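Local coordinates for CCHC-type domain-containing protein (Trypanosoma brucei brucei, PDB 7C45), which is an RNase D ribonuclease that trims guide RNAs, probably as a 3'-5' exonuclease, and carries zinc knuckles, at residues Leu59-Leu72 against Leu185-Leu197. Numbering follows the deposited sequence.
Sequences LVQACSDAKPVVFL and LEYAAGDVRHILL. With CA (calcium ion), chain E.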
ATOM      1  N   LEU A  59       4.434  -5.551 -14.830  1.00 14.95           N
ATOM      2  CA  LEU A  59       5.488  -5.618 -13.824  1.00 14.90           C
ATOM      3  C   LEU A  59       4.926  -6.131 -12.503  1.00 14.62           C
ATOM      4  O   LEU A  59       3.786  -5.831 -12.151  1.00 14.49           O
ATOM      5  CB  LEU A  59       6.109  -4.232 -13.587  1.00 15.11           C
ATOM      6  CG  LEU A  59       6.753  -3.522 -14.777  1.00 15.48           C
ATOM      7  CD1 LEU A  59       7.217  -2.110 -14.402  1.00 15.72           C
ATOM      8  CD2 LEU A  59       7.919  -4.379 -15.347  1.00 15.63           C
ATOM      9  N   VAL A  60       5.721  -6.922 -11.781  1.00 14.57           N
ATOM     10  CA  VAL A  60       5.534  -7.133 -10.349  1.00 14.42           C
ATOM     11  C   VAL A  60       6.764  -6.565  -9.658  1.00 14.58           C
ATOM     12  O   VAL A  60       7.888  -6.862 -10.068  1.00 14.76           O
ATOM     13  CB  VAL A  60       5.340  -8.617  -9.997  1.00 14.31           C
ATOM     14  CG1 VAL A  60       5.311  -8.804  -8.467  1.00 14.25           C
ATOM     15  CG2 VAL A  60       4.077  -9.155 -10.669  1.00 14.21           C
ATOM     16  N   GLN A  61       6.555  -5.688  -8.678  1.00 14.55           N
ATOM     17  CA  GLN A  61       7.657  -4.991  -8.023  1.00 14.75           C
ATOM     18  C   GLN A  61       7.829  -5.515  -6.603  1.00 14.71           C
ATOM     19  O   GLN A  61       6.852  -5.842  -5.939  1.00 14.52           O
ATOM     20  CB  GLN A  61       7.417  -3.483  -8.019  1.00 14.84           C
ATOM     21  CG  GLN A  61       7.159  -2.943  -9.427  1.00 14.95           C
ATOM     22  CD  GLN A  61       5.685  -2.844  -9.744  1.00 14.76           C
ATOM     23  OE1 GLN A  61       5.066  -3.800 -10.218  1.00 14.61           O
ATOM     24  NE2 GLN A  61       5.106  -1.696  -9.467  1.00 14.79           N
ATOM     25  N   ALA A  62       9.082  -5.639  -6.157  1.00 14.96           N
ATOM     26  CA  ALA A  62       9.346  -6.210  -4.842  1.00 15.01           C
ATOM     27  C   ALA A  62      10.500  -5.478  -4.179  1.00 15.33           C
ATOM     28  O   ALA A  62      11.510  -5.174  -4.818  1.00 15.59           O
ATOM     29  CB  ALA A  62       9.685  -7.695  -4.907  1.00 15.04           C
ATOM     30  N   CYS A  63      10.358  -5.241  -2.888  1.00 15.37           N
ATOM     31  CA  CYS A  63      11.433  -4.624  -2.118  1.00 15.73           C
ATOM     32  C   CYS A  63      11.401  -5.256  -0.739  1.00 15.82           C
ATOM     33  O   CYS A  63      10.373  -5.170  -0.063  1.00 15.60           O
ATOM     34  CB  CYS A  63      11.240  -3.117  -2.047  1.00 15.76           C
ATOM     35  SG  CYS A  63      12.623  -2.243  -1.253  1.00 16.29           S
ATOM     36  N   SER A  64      12.497  -5.909  -0.344  1.00 16.17           N
ATOM     37  CA  SER A  64      12.528  -6.699   0.879  1.00 16.33           C
ATOM     38  C   SER A  64      13.595  -6.181   1.834  1.00 20.87           C
ATOM     39  O   SER A  64      14.430  -5.350   1.488  1.00 17.05           O
ATOM     40  CB  SER A  64      12.781  -8.178   0.577  1.00 16.39           C
ATOM     41  OG  SER A  64      14.168  -8.479   0.638  1.00 16.85           O
ATOM     42  N   ASP A  65      13.543  -6.687   3.059  1.00 17.01           N
ATOM     43  CA  ASP A  65      14.575  -6.372   4.040  1.00 19.18           C
ATOM     44  C   ASP A  65      15.872  -7.149   3.809  1.00 18.00           C
ATOM     45  O   ASP A  65      16.823  -6.956   4.564  1.00 18.53           O
ATOM     46  CB  ASP A  65      14.042  -6.631   5.453  1.00 19.00           C
ATOM     47  CG  ASP A  65      13.656  -8.085   5.672  1.00 23.46           C
ATOM     48  OD1 ASP A  65      13.280  -8.760   4.709  1.00 23.52           O
ATOM     49  OD2 ASP A  65      13.749  -8.563   6.819  1.00 33.66           O
ATOM     50  N   ALA A  66      15.949  -8.006   2.785  1.00 17.85           N
ATOM     51  CA  ALA A  66      17.158  -8.791   2.533  1.00 18.29           C
ATOM     52  C   ALA A  66      18.167  -8.088   1.624  1.00 18.50           C
ATOM     53  O   ALA A  66      19.294  -8.582   1.481  1.00 18.96           O
ATOM     54  CB  ALA A  66      16.787 -10.156   1.910  1.00 18.08           C
ATOM     55  N   LYS A  67      17.807  -6.945   1.017  1.00 18.24           N
ATOM     56  CA  LYS A  67      18.714  -6.343   0.054  1.00 18.48           C
ATOM     57  C   LYS A  67      18.243  -4.938  -0.296  1.00 18.29           C
ATOM     58  O   LYS A  67      17.037  -4.713  -0.454  1.00 19.06           O
ATOM     59  CB  LYS A  67      18.819  -7.231  -1.187  1.00 18.33           C
ATOM     60  CG  LYS A  67      19.854  -6.775  -2.182  1.00 18.66           C
ATOM     61  CD  LYS A  67      19.851  -7.600  -3.439  1.00 29.76           C
ATOM     62  CE  LYS A  67      21.255  -7.723  -3.992  1.00 31.60           C
ATOM     63  NZ  LYS A  67      22.230  -8.123  -2.932  1.00 36.63           N
ATOM     64  N   PRO A  68      19.146  -3.965  -0.404  1.00 18.72           N
ATOM     65  CA  PRO A  68      18.753  -2.565  -0.662  1.00 18.63           C
ATOM     66  C   PRO A  68      18.527  -2.290  -2.138  1.00 18.51           C
ATOM     67  O   PRO A  68      19.230  -1.488  -2.766  1.00 18.79           O
ATOM     68  CB  PRO A  68      19.965  -1.787  -0.121  1.00 19.31           C
ATOM     69  CG  PRO A  68      21.099  -2.697  -0.397  1.00 19.73           C
ATOM     70  CD  PRO A  68      20.585  -4.070  -0.102  1.00 22.58           C
ATOM     71  N   VAL A  69      17.517  -2.955  -2.708  1.00 17.90           N
ATOM     72  CA  VAL A  69      17.219  -2.849  -4.128  1.00 17.71           C
ATOM     73  C   VAL A  69      15.714  -3.004  -4.305  1.00 17.12           C
ATOM     74  O   VAL A  69      15.047  -3.649  -3.497  1.00 17.91           O
ATOM     75  CB  VAL A  69      17.974  -3.922  -4.963  1.00 17.86           C
ATOM     76  CG1 VAL A  69      17.374  -5.288  -4.754  1.00 17.51           C
ATOM     77  CG2 VAL A  69      17.980  -3.582  -6.448  1.00 17.87           C
ATOM     78  N   VAL A  70      15.190  -2.444  -5.386  1.00 16.97           N
ATOM     79  CA  VAL A  70      13.813  -2.693  -5.815  1.00 16.48           C
ATOM     80  C   VAL A  70      13.873  -3.581  -7.052  1.00 16.40           C
ATOM     81  O   VAL A  70      14.467  -3.193  -8.064  1.00 16.66           O
ATOM     82  CB  VAL A  70      13.070  -1.382  -6.118  1.00 16.41           C
ATOM     83  CG1 VAL A  70      11.681  -1.662  -6.721  1.00 15.98           C
ATOM     84  CG2 VAL A  70      12.981  -0.530  -4.859  1.00 16.48           C
ATOM     85  N   PHE A  71      13.316  -4.781  -6.962  1.00 16.11           N
ATOM     86  CA  PHE A  71      13.284  -5.652  -8.136  1.00 16.03           C
ATOM     87  C   PHE A  71      12.063  -5.287  -8.962  1.00 15.75           C
ATOM     88  O   PHE A  71      10.960  -5.214  -8.423  1.00 15.45           O
ATOM     89  CB  PHE A  71      13.221  -7.123  -7.741  1.00 15.90           C
ATOM     90  CG  PHE A  71      14.482  -7.651  -7.074  1.00 16.25           C
ATOM     91  CD1 PHE A  71      15.688  -7.644  -7.746  1.00 16.63           C
ATOM     92  CD2 PHE A  71      14.418  -8.209  -5.792  1.00 16.26           C
ATOM     93  CE1 PHE A  71      16.828  -8.153  -7.148  1.00 17.38           C
ATOM     94  CE2 PHE A  71      15.550  -8.713  -5.175  1.00 16.65           C
ATOM     95  CZ  PHE A  71      16.753  -8.699  -5.853  1.00 17.90           C
ATOM     96  N   LEU A  72      12.253  -5.055 -10.256  1.00 15.89           N
ATOM     97  CA  LEU A  72      11.134  -4.846 -11.167  1.00 15.69           C
ATOM     98  C   LEU A  72      11.036  -6.096 -12.029  1.00 15.60           C
ATOM     99  O   LEU A  72      11.803  -6.263 -12.980  1.00 15.85           O
ATOM    100  CB  LEU A  72      11.317  -3.599 -12.019  1.00 15.98           C
ATOM    101  CG  LEU A  72      11.536  -2.302 -11.240  1.00 16.15           C
ATOM    102  CD1 LEU A  72      11.841  -1.189 -12.206  1.00 16.54           C
ATOM    103  CD2 LEU A  72      10.286  -1.987 -10.415  1.00 15.81           C
ATOM    104  N   LEU A 185      10.157   3.003 -15.281  1.00 17.62           N
ATOM    105  CA  LEU A 185      10.692   2.076 -14.292  1.00 17.30           C
ATOM    106  C   LEU A 185      10.739   2.708 -12.909  1.00 17.21           C
ATOM    107  O   LEU A 185      10.378   2.074 -11.910  1.00 16.80           O
ATOM    108  CB  LEU A 185      12.083   1.618 -14.738  1.00 17.63           C
ATOM    109  CG  LEU A 185      12.018   0.844 -16.062  1.00 17.68           C
ATOM    110  CD1 LEU A 185      13.428   0.569 -16.621  1.00 18.12           C
ATOM    111  CD2 LEU A 185      11.262  -0.455 -15.872  1.00 17.14           C
ATOM    112  N   GLU A 186      11.208   3.949 -12.829  1.00 17.64           N
ATOM    113  CA  GLU A 186      11.294   4.623 -11.539  1.00 17.61           C
ATOM    114  C   GLU A 186       9.911   4.858 -10.960  1.00 17.21           C
ATOM    115  O   GLU A 186       9.691   4.696  -9.751  1.00 16.92           O
ATOM    116  CB  GLU A 186      12.050   5.943 -11.695  1.00 18.23           C
ATOM    117  CG  GLU A 186      12.228   6.755 -10.400  1.00 19.75           C
ATOM    118  CD  GLU A 186      12.624   5.921  -9.179  1.00 25.72           C
ATOM    119  OE1 GLU A 186      12.020   6.130  -8.100  1.00 28.69           O
ATOM    120  OE2 GLU A 186      13.511   5.058  -9.298  1.00 27.15           O
ATOM    121  N   TYR A 187       8.974   5.253 -11.816  1.00 17.24           N
ATOM    122  CA  TYR A 187       7.585   5.346 -11.397  1.00 18.66           C
ATOM    123  C   TYR A 187       7.124   4.026 -10.803  1.00 16.35           C
ATOM    124  O   TYR A 187       6.616   3.988  -9.689  1.00 16.06           O
ATOM    125  CB  TYR A 187       6.701   5.746 -12.567  1.00 18.03           C
ATOM    126  CG  TYR A 187       5.265   5.935 -12.157  1.00 24.82           C
ATOM    127  CD1 TYR A 187       4.377   4.865 -12.158  1.00 25.60           C
ATOM    128  CD2 TYR A 187       4.789   7.188 -11.771  1.00 27.88           C
ATOM    129  CE1 TYR A 187       3.064   5.033 -11.788  1.00 32.15           C
ATOM    130  CE2 TYR A 187       3.473   7.360 -11.400  1.00 31.44           C
ATOM    131  CZ  TYR A 187       2.618   6.277 -11.410  1.00 36.42           C
ATOM    132  OH  TYR A 187       1.302   6.428 -11.047  1.00 46.57           O
ATOM    133  N   ALA A 188       7.337   2.921 -11.527  1.00 16.26           N
ATOM    134  CA  ALA A 188       6.952   1.618 -11.005  1.00 15.82           C
ATOM    135  C   ALA A 188       7.684   1.278  -9.716  1.00 15.72           C
ATOM    136  O   ALA A 188       7.158   0.528  -8.895  1.00 15.39           O
ATOM    137  CB  ALA A 188       7.207   0.523 -12.048  1.00 15.82           C
ATOM    138  N   ALA A 189       8.899   1.791  -9.526  1.00 16.05           N
ATOM    139  CA  ALA A 189       9.671   1.403  -8.350  1.00 16.04           C
ATOM    140  C   ALA A 189       9.219   2.102  -7.076  1.00 15.94           C
ATOM    141  O   ALA A 189       9.509   1.610  -5.990  1.00 15.85           O
ATOM    142  CB  ALA A 189      11.154   1.708  -8.558  1.00 16.50           C
ATOM    143  N   GLY A 190       8.496   3.214  -7.189  1.00 15.99           N
ATOM    144  CA  GLY A 190       8.315   4.088  -6.036  1.00 16.01           C
ATOM    145  C   GLY A 190       7.486   3.470  -4.927  1.00 15.62           C
ATOM    146  O   GLY A 190       7.838   3.569  -3.752  1.00 15.66           O
ATOM    147  N   ASP A 191       6.370   2.825  -5.274  1.00 15.30           N
ATOM    148  CA  ASP A 191       5.438   2.421  -4.224  1.00 15.00           C
ATOM    149  C   ASP A 191       6.041   1.412  -3.252  1.00 14.94           C
ATOM    150  O   ASP A 191       5.774   1.491  -2.048  1.00 14.88           O
ATOM    151  CB  ASP A 191       4.154   1.857  -4.814  1.00 17.38           C
ATOM    152  CG  ASP A 191       3.256   2.922  -5.386  1.00 23.07           C
ATOM    153  OD1 ASP A 191       3.433   4.108  -5.057  1.00 24.04           O
ATOM    154  OD2 ASP A 191       2.361   2.562  -6.171  1.00 25.03           O
ATOM    155  N   VAL A 192       6.831   0.439  -3.737  1.00 14.99           N
ATOM    156  CA  VAL A 192       7.295  -0.587  -2.807  1.00 14.97           C
ATOM    157  C   VAL A 192       8.325  -0.018  -1.841  1.00 15.27           C
ATOM    158  O   VAL A 192       8.421  -0.483  -0.703  1.00 15.29           O
ATOM    159  CB  VAL A 192       7.851  -1.834  -3.514  1.00 14.97           C
ATOM    160  CG1 VAL A 192       6.693  -2.698  -4.072  1.00 14.67           C
ATOM    161  CG2 VAL A 192       8.890  -1.461  -4.590  1.00 15.24           C
ATOM    162  N   ARG A 193       9.102   0.981  -2.270  1.00 15.57           N
ATOM    163  CA  ARG A 193       9.959   1.688  -1.314  1.00 15.90           C
ATOM    164  C   ARG A 193       9.117   2.292  -0.201  1.00 17.13           C
ATOM    165  O   ARG A 193       9.437   2.165   0.983  1.00 15.89           O
ATOM    166  CB  ARG A 193      10.759   2.801  -2.000  1.00 16.27           C
ATOM    167  CG  ARG A 193      11.801   2.372  -3.012  1.00 16.53           C
ATOM    168  CD  ARG A 193      12.697   3.562  -3.342  1.00 17.02           C
ATOM    169  NE  ARG A 193      13.493   3.347  -4.529  1.00 17.28           N
ATOM    170  CZ  ARG A 193      13.200   3.830  -5.732  1.00 17.34           C
ATOM    171  NH1 ARG A 193      12.099   4.549  -5.929  1.00 17.53           N
ATOM    172  NH2 ARG A 193      13.993   3.570  -6.758  1.00 17.62           N
ATOM    173  N   HIS A 194       8.036   2.965  -0.580  1.00 15.57           N
ATOM    174  CA  HIS A 194       7.143   3.586   0.395  1.00 15.45           C
ATOM    175  C   HIS A 194       6.470   2.552   1.280  1.00 15.20           C
ATOM    176  O   HIS A 194       6.307   2.766   2.472  1.00 15.25           O
ATOM    177  CB  HIS A 194       6.091   4.412  -0.333  1.00 15.32           C
ATOM    178  CG  HIS A 194       6.669   5.526  -1.135  1.00 15.63           C
ATOM    179  ND1 HIS A 194       7.799   6.212  -0.747  1.00 28.19           N
ATOM    180  CD2 HIS A 194       6.277   6.069  -2.307  1.00 18.60           C
ATOM    181  CE1 HIS A 194       8.080   7.133  -1.650  1.00 23.27           C
ATOM    182  NE2 HIS A 194       7.173   7.068  -2.604  1.00 22.66           N
ATOM    183  N   ILE A 195       6.086   1.415   0.709  1.00 14.99           N
ATOM    184  CA  ILE A 195       5.485   0.356   1.504  1.00 14.83           C
ATOM    185  C   ILE A 195       6.465  -0.154   2.550  1.00 15.08           C
ATOM    186  O   ILE A 195       6.102  -0.348   3.713  1.00 15.11           O
ATOM    187  CB  ILE A 195       5.001  -0.782   0.589  1.00 14.62           C
ATOM    188  CG1 ILE A 195       3.805  -0.277  -0.215  1.00 14.41           C
ATOM    189  CG2 ILE A 195       4.616  -1.984   1.433  1.00 14.56           C
ATOM    190  CD1 ILE A 195       3.358  -1.212  -1.388  1.00 14.26           C
ATOM    191  N   LEU A 196       7.711  -0.414   2.148  1.00 15.31           N
ATOM    192  CA  LEU A 196       8.656  -0.971   3.106  1.00 15.62           C
ATOM    193  C   LEU A 196       8.960   0.043   4.204  1.00 15.87           C
ATOM    194  O   LEU A 196       8.999  -0.301   5.390  1.00 16.03           O
ATOM    195  CB  LEU A 196       9.927  -1.436   2.382  1.00 15.86           C
ATOM    196  CG  LEU A 196      10.960  -2.196   3.227  1.00 16.23           C
ATOM    197  CD1 LEU A 196      10.410  -3.534   3.674  1.00 16.11           C
ATOM    198  CD2 LEU A 196      12.297  -2.380   2.490  1.00 16.54           C
ATOM    199  N   LEU A 197       9.118   1.308   3.844  1.00 15.95           N
ATOM    200  CA  LEU A 197       9.419   2.276   4.890  1.00 18.21           C
ATOM    201  C   LEU A 197       8.216   2.484   5.801  1.00 17.25           C
ATOM    202  O   LEU A 197       8.377   2.662   7.017  1.00 17.14           O
ATOM    203  CB  LEU A 197       9.903   3.584   4.282  1.00 17.66           C
ATOM    204  CG  LEU A 197       9.002   4.630   3.643  1.00 21.19           C
ATOM    205  CD1 LEU A 197       8.403   5.591   4.680  1.00 22.00           C
ATOM    206  CD2 LEU A 197       9.784   5.387   2.596  1.00 24.92           C
TER
HETATM  207 CA    CA E 403       2.352   1.091  -8.086  1.00 18.92          CA
HETATM  208  O   HOH W   1       4.827   2.535  -8.002  1.00 18.31           O
HETATM  209  O   HOH W   2       2.240   3.244  -9.325  1.00 36.47           O
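In this DEDD-type (RNase H-like) exonuclease domain, the metal-bearing helix of residues 182-202 lies across one face of the central sheet, where Val192 sits against the hairpin of strands 57-64 and 70-74. Its two methyls divide the work: CG2 meets Val70 CG1 at 3.5 Å and also Cys63 CB, while CG1 rests over the backbone carbonyl of Gln61. A compact branched residue suits this place, because the axis of helix segment 185-197 passes 7.6 Å from that of strand 59-64. Positions 188 and 189 are alanines, small enough to let strand side chains close on the helix backbone: Ala188 CB takes Leu59 CD1 at 3.5 Å, and Leu72 spreads one methyl onto Leu185 and the other over Ala189. Toward the C-terminal side, the longer Leu196 reaches Cys63 SG with CD2, an apolar contact.

Gln61 brings a polar group into this largely apolar layer. A bend at chi2 (95°) turns its amide to the helix, and NE2 donates to Ala188 O at 3.1 Å, nearly in its own amide plane. NE2 also bonds Glu43, which with Asp41 and Asp191 binds a calcium ion. Three residues after Ala188, Asp191 OD2 holds this calcium at 2.4 Å, and an RNA phosphate shares the ion. Val70 CG2 packs on CG of Arg193, whose extended side chain forms an end-on salt bridge with Glu186 of the same helix, NH1 to OE1 and NH2 to OE2.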